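Local coordinates for ornithine carbamoyltransferase (PDB 3TPF), which probably catalyses the transfer of the carbamoyl group from carbamoyl phosphate to L-ornithine, yielding L-citrulline and phosphate in arginine biosynthesis, at residues T7-S12 with W162-A167; L17-H22 with V293-C298; G170-I175 with G199-L204. All blocks are in the same frame, centred on the assembly; numbering follows the deposited sequence.

Interaction 1 (T7-S12 with W162-A167); sequences TLRDFS and WLITAA
Ile164 of helix 162-167 meets Arg9 where the short 3-10 turn 8-10 runs past the helix, and with Arg9 and Leu8 it makes up most of the packing. The ethyl end of Ile164 lies across the start of the arginine chain at roughly a right angle, with Ile164 CD1 3.4 Å from Arg9 CG and 3.7 Å from Arg9 CD. With CG1 beside its own backbone N (chi1 -82°) and the chain then running on extended, the isoleucine sends CD1 outward to the turn, while its CG2 branch rests 4.2 Å from Leu8 CB. Beside it, Leu8 points at the helix and sets CD1 3.3 Å from Thr165 OG1. The polar partner of that hydroxyl is the carbonyl of Ser161 one turn back, so its need for a hydrogen bond is met within its own helix. The turn is braced from within: Thr7 OG1 accepts from Arg9 N at 3.0 Å, an ST turn with a nearly straight N-H...O angle of 171°. Thr7 itself only borders the packing.

Toward solvent the packing gives way to the polar end of Arg9, which is partly exposed but still held. Its chain bends at chi3 (72°) beyond the methylenes that touch Ile164, and the guanidinium group continues to a salt bridge with Glu186, a hydrogen bond to Tyr124 OH and a cation-pi contact with Phe190. The aliphatic root of the arginine thus serves the apolar contact.

The N-terminal chain, just ahead of helix 13-28, is in this way laid against a helix of the ornithine-binding half. Helix 126-138 lies alongside, where Leu8 touches Pro126 and Thr165 touches Val129, while Leu163 and Ala166 of helix 157-169 pack on strand 172-176.

Interaction 2 (L17-H22 with V293-C298); sequences LSLVNH and VKALLC
Ala295 points its methyl group into the angle between Leu19 and His22, one turn apart on the crossing helix, and the other contacts are arranged about this small side chain. Ala295 CB lies 3.3 Å from Leu19 O and 4.0 Å from His22 CB. So small a residue at the crossing allows the two helix axes to approach to 8.3 Å, their directions inclined at 119°.

Leu19 leaves its helix along the flank of the crossing, but its end turns inward. Its CD2 methyl settles 3.7 Å from Leu296 CA, over the backbone between Ala295 and Leu296, while CD1 meets Leu296 CD1 at 4.1 Å, the two leucines passing at a slant.

His22 sits on the other flank, with its ring carbon CG opposite the backbone N (chi1 -170°), which swings the imidazole out over the partner helix. At the ring's edge Cys298 CB approaches near its plane, 4.1 Å from His22 NE2; His22 CD2 also rests by Ala295 CA. Cys298 SG lies obliquely to the ring, so the sulfur is not stacked on it. The second ring nitrogen, ND1, is hydrogen-bonded to Glu25, which should limit rotation of the imidazole.

Helix 13-28 and the long C-terminal helix 279-302, distant in sequence, are joined here in the carbamoyl phosphate half of the subunit. Helix 126-138 fills one side, touching Leu19 through Leu130 and Leu296 through Thr127, a predicted carbamoyl phosphate residue; helix 48-60 packs on the C-terminal helix at Val293 and Leu297.

Interaction 3 (G170-I175 with G199-L204); sequences GFEISI and GAKISL
Ser174 turns its hydroxyl to the side of its own backbone N (chi1 -76°), whereas Ser203 holds OG between its backbone N and carbonyl carbon (chi1 44°); these two settings bring the hydroxyls together on neighbouring strands. Ser174 OG donates to Ser203 OG at 2.8 Å, and Ser203 OG passes a weak bond to Ile173 O. Lys215 adds a weak bond to Ser174 OG, so the bond between the hydroxyls is the firm one of a short polar chain.

Beneath them strands 172-175 and 201-204 run parallel and in register. Lys201 N bonds to Phe171 O at 3.2 Å, and Ile173 N to Lys201 O at 2.8 Å; both donors are tilted from the carbonyl planes. Further on the geometry straightens: Ser203 N reaches Ile173 O at 3.0 Å and Ile175 N reaches Ser203 O at 2.9 Å, with an N-H...O angle of 172°.

On the face away from the serines, Ile173 and Ile202 run alongside each other, with Ile173 CG2 3.9 Å from Ile202 CG1. Ile175 CG2 meets Leu204 CD1 at 4.0 Å. This face is covered by helices 157-169 and 185-198, through Ala166, Leu163 and Trp188. Gly170 and Gly199, both at positive phi, end those helices and let the chain turn into the strands. Helix 185-198 is the connection of the beta-alpha-beta crossover.

The pairing thus has two characters. Apolar branches pack under the helices, most deeply at Ile173 and Ile175, with Leu204 at the exposed margin. On the other face Glu172 and Lys201 touch through their methylenes, their charged atoms OE1 and NZ 5.4 Å apart. That attraction would be modest, leaving mainly the backbone bonds, with the serine pair and the apolar branches, to hold the edge strand of the Rossmann-type sheet.

In the fold
Interactions 1 and 2 are buried and largely apolar, and both tie sequence from the N-terminal region to elements far along the chain; helix 126-138 borders both, although they do not touch each other. Interaction 3 lies farther out, at one edge of the ornithine-domain sheet, and is only partly buried. Helix 157-169 connects it to interaction 1, the carbonyl of Ala166 probably accepting from Phe171 N. Interaction 2, a helix crossing, closes a loop of the chain that contains all of interaction 3. Interaction 1 joins the two halves and interaction 2 the helices of one half, both by side-chain packing; interaction 3 adds a backbone network to its side-chain pairs.

Interaction 1 (T7-S12 with W162-A167)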
# COMPACT_ATOMS: atom_id res chain seq x y z
N THR B 7 -3.02 -22.79 12.85
CA THR B 7 -4.30 -23.46 13.07
C THR B 7 -4.63 -23.56 14.55
O THR B 7 -3.76 -23.74 15.39
CB THR B 7 -4.32 -24.89 12.50
OG1 THR B 7 -5.53 -25.54 12.92
CG2 THR B 7 -3.13 -25.67 12.99
N LEU B 8 -5.91 -23.53 14.88
CA LEU B 8 -6.25 -23.68 16.27
C LEU B 8 -5.92 -25.07 16.83
O LEU B 8 -5.94 -25.31 18.05
CB LEU B 8 -7.73 -23.37 16.46
CG LEU B 8 -7.95 -21.86 16.29
CD1 LEU B 8 -9.40 -21.45 16.13
CD2 LEU B 8 -7.31 -21.25 17.51
N ARG B 9 -5.62 -25.99 15.93
CA ARG B 9 -5.26 -27.35 16.34
C ARG B 9 -4.12 -27.34 17.31
O ARG B 9 -4.01 -28.22 18.12
CB ARG B 9 -4.82 -28.19 15.16
CG ARG B 9 -5.97 -28.78 14.39
CD ARG B 9 -5.48 -29.49 13.16
NE ARG B 9 -4.82 -30.71 13.51
CZ ARG B 9 -4.63 -31.71 12.67
NH1 ARG B 9 -5.05 -31.63 11.40
NH2 ARG B 9 -4.01 -32.81 13.09
N ASP B 10 -3.24 -26.37 17.17
CA ASP B 10 -2.05 -26.28 18.01
C ASP B 10 -2.29 -25.62 19.36
O ASP B 10 -1.34 -25.31 20.06
CB ASP B 10 -0.94 -25.52 17.26
CG ASP B 10 -0.45 -26.25 15.99
OD1 ASP B 10 -0.43 -27.52 15.95
OD2 ASP B 10 -0.04 -25.55 15.04
N PHE B 11 -3.54 -25.35 19.72
CA PHE B 11 -3.82 -24.65 20.98
C PHE B 11 -4.82 -25.35 21.90
O PHE B 11 -5.57 -26.24 21.47
CB PHE B 11 -4.26 -23.25 20.72
CG PHE B 11 -3.22 -22.47 20.00
CD1 PHE B 11 -3.10 -22.57 18.62
CD2 PHE B 11 -2.31 -21.69 20.71
CE1 PHE B 11 -2.15 -21.90 17.96
CE2 PHE B 11 -1.32 -21.02 20.05
CZ PHE B 11 -1.26 -21.13 18.68
N SER B 12 -4.72 -25.02 23.19
CA SER B 12 -5.55 -25.64 24.19
C SER B 12 -6.84 -24.85 24.34
O SER B 12 -6.93 -23.66 24.00
CB SER B 12 -4.88 -25.68 25.53
OG SER B 12 -4.66 -24.39 26.06
N TRP B 162 -14.03 -24.88 12.15
CA TRP B 162 -15.15 -25.04 13.14
C TRP B 162 -15.16 -26.43 13.76
O TRP B 162 -15.39 -26.59 14.96
CB TRP B 162 -16.52 -24.64 12.61
CG TRP B 162 -16.88 -23.23 13.11
CD1 TRP B 162 -17.01 -22.15 12.35
CD2 TRP B 162 -17.04 -22.77 14.47
NE1 TRP B 162 -17.22 -21.04 13.14
CE2 TRP B 162 -17.26 -21.41 14.43
CE3 TRP B 162 -16.99 -23.39 15.70
CZ2 TRP B 162 -17.48 -20.64 15.54
CZ3 TRP B 162 -17.21 -22.63 16.82
CH2 TRP B 162 -17.43 -21.25 16.73
N LEU B 163 -14.84 -27.40 12.95
CA LEU B 163 -14.90 -28.78 13.44
C LEU B 163 -13.90 -28.93 14.57
O LEU B 163 -14.25 -29.35 15.68
CB LEU B 163 -14.62 -29.81 12.32
CG LEU B 163 -14.37 -31.27 12.67
CD1 LEU B 163 -15.53 -31.77 13.52
CD2 LEU B 163 -14.15 -32.12 11.42
N ILE B 164 -12.70 -28.49 14.27
CA ILE B 164 -11.56 -28.50 15.19
C ILE B 164 -11.79 -27.74 16.45
O ILE B 164 -11.49 -28.22 17.53
CB ILE B 164 -10.38 -27.78 14.52
CG1 ILE B 164 -9.69 -28.76 13.59
CG2 ILE B 164 -9.41 -27.10 15.50
CD1 ILE B 164 -8.79 -28.02 12.61
N THR B 165 -12.25 -26.51 16.30
CA THR B 165 -12.41 -25.62 17.44
C THR B 165 -13.52 -26.15 18.36
O THR B 165 -13.42 -26.10 19.59
CB THR B 165 -12.82 -24.22 17.02
OG1 THR B 165 -11.86 -23.72 16.13
CG2 THR B 165 -12.95 -23.30 18.22
N ALA B 166 -14.57 -26.68 17.74
CA ALA B 166 -15.68 -27.31 18.48
C ALA B 166 -15.11 -28.43 19.35
O ALA B 166 -15.40 -28.58 20.54
CB ALA B 166 -16.67 -27.85 17.48
N ALA B 167 -14.24 -29.16 18.70
CA ALA B 167 -13.62 -30.35 19.24
C ALA B 167 -12.78 -29.99 20.46
O ALA B 167 -12.77 -30.77 21.48
CB ALA B 167 -12.73 -31.02 18.18

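Interaction 2 (L17-H22 with V293-C298)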
# COMPACT_ATOMS: atom_id res chain seq x y z
N LEU B 17 -9.73 -19.81 24.74
CA LEU B 17 -10.68 -19.05 25.53
C LEU B 17 -10.03 -17.77 26.10
O LEU B 17 -10.69 -16.72 26.25
CB LEU B 17 -11.34 -19.86 26.67
CG LEU B 17 -12.41 -20.89 26.26
CD1 LEU B 17 -12.90 -21.64 27.48
CD2 LEU B 17 -13.54 -20.28 25.44
N SER B 18 -8.75 -17.82 26.36
CA SER B 18 -8.13 -16.65 26.94
C SER B 18 -7.88 -15.60 25.85
O SER B 18 -7.79 -14.42 26.16
CB SER B 18 -6.85 -17.02 27.67
OG SER B 18 -5.81 -16.82 26.73
N LEU B 19 -7.73 -16.03 24.61
CA LEU B 19 -7.64 -15.12 23.49
C LEU B 19 -8.94 -14.34 23.31
O LEU B 19 -9.00 -13.11 23.20
CB LEU B 19 -7.33 -15.87 22.20
CG LEU B 19 -5.86 -16.26 21.87
CD1 LEU B 19 -5.77 -16.99 20.54
CD2 LEU B 19 -4.97 -15.02 21.88
N VAL B 20 -10.03 -15.06 23.36
CA VAL B 20 -11.33 -14.43 23.35
C VAL B 20 -11.50 -13.45 24.53
O VAL B 20 -12.02 -12.36 24.37
CB VAL B 20 -12.45 -15.47 23.35
CG1 VAL B 20 -13.72 -14.75 23.75
CG2 VAL B 20 -12.58 -16.17 21.99
N ASN B 21 -11.11 -13.85 25.72
CA ASN B 21 -11.34 -12.96 26.86
C ASN B 21 -10.50 -11.73 26.76
O ASN B 21 -10.86 -10.65 27.22
CB ASN B 21 -11.04 -13.61 28.22
CG ASN B 21 -12.02 -14.69 28.59
OD1 ASN B 21 -13.16 -14.81 28.04
ND2 ASN B 21 -11.61 -15.48 29.57
N HIS B 22 -9.33 -11.89 26.17
CA HIS B 22 -8.43 -10.77 26.09
C HIS B 22 -9.02 -9.78 25.06
O HIS B 22 -9.03 -8.58 25.30
CB HIS B 22 -7.04 -11.23 25.69
CG HIS B 22 -5.99 -10.16 25.83
ND1 HIS B 22 -6.18 -9.06 26.63
CD2 HIS B 22 -4.78 -10.00 25.26
CE1 HIS B 22 -5.13 -8.27 26.55
NE2 HIS B 22 -4.27 -8.82 25.72
N VAL B 293 -7.74 -10.55 16.45
CA VAL B 293 -6.36 -10.40 15.95
C VAL B 293 -5.47 -9.61 16.96
O VAL B 293 -4.34 -10.00 17.25
CB VAL B 293 -6.31 -9.81 14.56
CG1 VAL B 293 -4.86 -9.44 14.20
CG2 VAL B 293 -6.93 -10.89 13.56
N LYS B 294 -6.01 -8.57 17.54
CA LYS B 294 -5.26 -7.88 18.63
C LYS B 294 -4.76 -8.80 19.71
O LYS B 294 -3.56 -8.86 20.03
CB LYS B 294 -6.08 -6.80 19.23
CG LYS B 294 -6.06 -5.52 18.43
CD LYS B 294 -7.21 -4.64 18.83
CE LYS B 294 -6.81 -3.16 19.10
NZ LYS B 294 -7.91 -2.40 19.75
N ALA B 295 -5.67 -9.61 20.24
CA ALA B 295 -5.33 -10.56 21.32
C ALA B 295 -4.23 -11.48 20.82
O ALA B 295 -3.24 -11.77 21.51
CB ALA B 295 -6.54 -11.38 21.77
N LEU B 296 -4.45 -11.98 19.63
CA LEU B 296 -3.57 -13.00 19.06
C LEU B 296 -2.16 -12.45 18.95
O LEU B 296 -1.20 -13.07 19.32
CB LEU B 296 -4.08 -13.37 17.63
CG LEU B 296 -3.39 -14.41 16.85
CD1 LEU B 296 -3.24 -15.69 17.64
CD2 LEU B 296 -4.29 -14.67 15.65
N LEU B 297 -2.06 -11.27 18.37
CA LEU B 297 -0.77 -10.62 18.25
C LEU B 297 -0.17 -10.36 19.67
O LEU B 297 1.04 -10.66 19.84
CB LEU B 297 -0.86 -9.30 17.54
CG LEU B 297 -1.24 -9.19 16.09
CD1 LEU B 297 -1.42 -7.66 15.84
CD2 LEU B 297 -0.25 -9.88 15.15
N CYS B 298 -0.93 -9.94 20.68
CA CYS B 298 -0.27 -9.80 21.99
C CYS B 298 0.26 -11.14 22.46
O CYS B 298 1.29 -11.24 23.18
CB CYS B 298 -1.17 -9.15 23.08
SG CYS B 298 -1.76 -7.49 22.60

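Interaction 3 (G170-I175 with G199-L204)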
# COMPACT_ATOMS: atom_id res chain seq x y z
N GLY B 170 -15.14 -28.22 23.44
CA GLY B 170 -16.20 -29.05 24.04
C GLY B 170 -17.63 -28.72 23.60
O GLY B 170 -18.62 -29.07 24.26
N PHE B 171 -17.74 -28.08 22.46
CA PHE B 171 -19.02 -27.62 21.95
C PHE B 171 -19.78 -28.78 21.38
O PHE B 171 -19.25 -29.87 21.15
CB PHE B 171 -18.83 -26.62 20.79
CG PHE B 171 -18.48 -25.23 21.21
CD1 PHE B 171 -18.11 -24.94 22.52
CD2 PHE B 171 -18.50 -24.20 20.28
CE1 PHE B 171 -17.75 -23.65 22.87
CE2 PHE B 171 -18.19 -22.92 20.64
CZ PHE B 171 -17.82 -22.64 21.94
N GLU B 172 -21.06 -28.51 21.18
CA GLU B 172 -21.94 -29.50 20.55
C GLU B 172 -22.12 -28.99 19.19
O GLU B 172 -22.66 -27.91 19.01
CB GLU B 172 -23.27 -29.58 21.27
CG GLU B 172 -24.27 -30.49 20.60
CD GLU B 172 -25.56 -30.68 21.42
OE1 GLU B 172 -25.57 -30.38 22.65
OE2 GLU B 172 -26.53 -31.16 20.80
N ILE B 173 -21.61 -29.71 18.21
CA ILE B 173 -21.67 -29.23 16.84
C ILE B 173 -22.24 -30.24 15.86
O ILE B 173 -21.83 -31.40 15.84
CB ILE B 173 -20.31 -28.75 16.34
CG1 ILE B 173 -20.47 -28.12 14.95
CG2 ILE B 173 -19.33 -29.89 16.31
CD1 ILE B 173 -19.22 -27.45 14.43
N SER B 174 -23.19 -29.77 15.06
CA SER B 174 -23.73 -30.55 13.92
C SER B 174 -23.35 -29.94 12.58
O SER B 174 -23.59 -28.77 12.34
CB SER B 174 -25.23 -30.64 13.97
OG SER B 174 -25.59 -31.57 14.96
N ILE B 175 -22.72 -30.75 11.74
CA ILE B 175 -22.30 -30.32 10.42
C ILE B 175 -23.17 -30.94 9.38
O ILE B 175 -23.42 -32.15 9.41
CB ILE B 175 -20.84 -30.69 10.11
CG1 ILE B 175 -19.91 -29.97 11.08
CG2 ILE B 175 -20.50 -30.35 8.66
CD1 ILE B 175 -18.47 -30.32 10.87
N GLY B 199 -15.27 -33.71 25.79
CA GLY B 199 -16.71 -34.02 25.74
C GLY B 199 -17.52 -33.39 24.64
O GLY B 199 -18.70 -33.17 24.79
N ALA B 200 -16.88 -33.05 23.53
CA ALA B 200 -17.59 -32.54 22.34
C ALA B 200 -18.61 -33.54 21.81
O ALA B 200 -18.36 -34.76 21.67
CB ALA B 200 -16.64 -32.19 21.25
N LYS B 201 -19.79 -33.01 21.53
CA LYS B 201 -20.84 -33.77 20.84
C LYS B 201 -20.82 -33.33 19.35
O LYS B 201 -21.53 -32.40 18.95
CB LYS B 201 -22.20 -33.56 21.52
CG LYS B 201 -22.26 -34.10 22.96
CD LYS B 201 -23.45 -33.54 23.79
CE LYS B 201 -23.25 -33.86 25.29
NZ LYS B 201 -24.47 -34.36 26.06
N ILE B 202 -20.02 -34.04 18.57
CA ILE B 202 -19.86 -33.81 17.14
C ILE B 202 -20.65 -34.79 16.31
O ILE B 202 -20.61 -35.96 16.55
CB ILE B 202 -18.39 -34.00 16.72
CG1 ILE B 202 -17.50 -33.08 17.54
CG2 ILE B 202 -18.20 -33.79 15.22
CD1 ILE B 202 -16.05 -33.21 17.25
N SER B 203 -21.36 -34.28 15.32
CA SER B 203 -22.16 -35.12 14.39
C SER B 203 -22.08 -34.56 12.96
O SER B 203 -22.15 -33.35 12.79
CB SER B 203 -23.62 -35.19 14.84
OG SER B 203 -24.09 -33.90 15.23
N LEU B 204 -21.91 -35.42 11.98
CA LEU B 204 -21.84 -35.01 10.56
C LEU B 204 -22.90 -35.73 9.75
O LEU B 204 -23.08 -36.93 9.88
CB LEU B 204 -20.45 -35.30 9.96
CG LEU B 204 -20.35 -35.54 8.43
CD1 LEU B 204 -20.47 -34.22 7.70
CD2 LEU B 204 -19.10 -36.31 8.00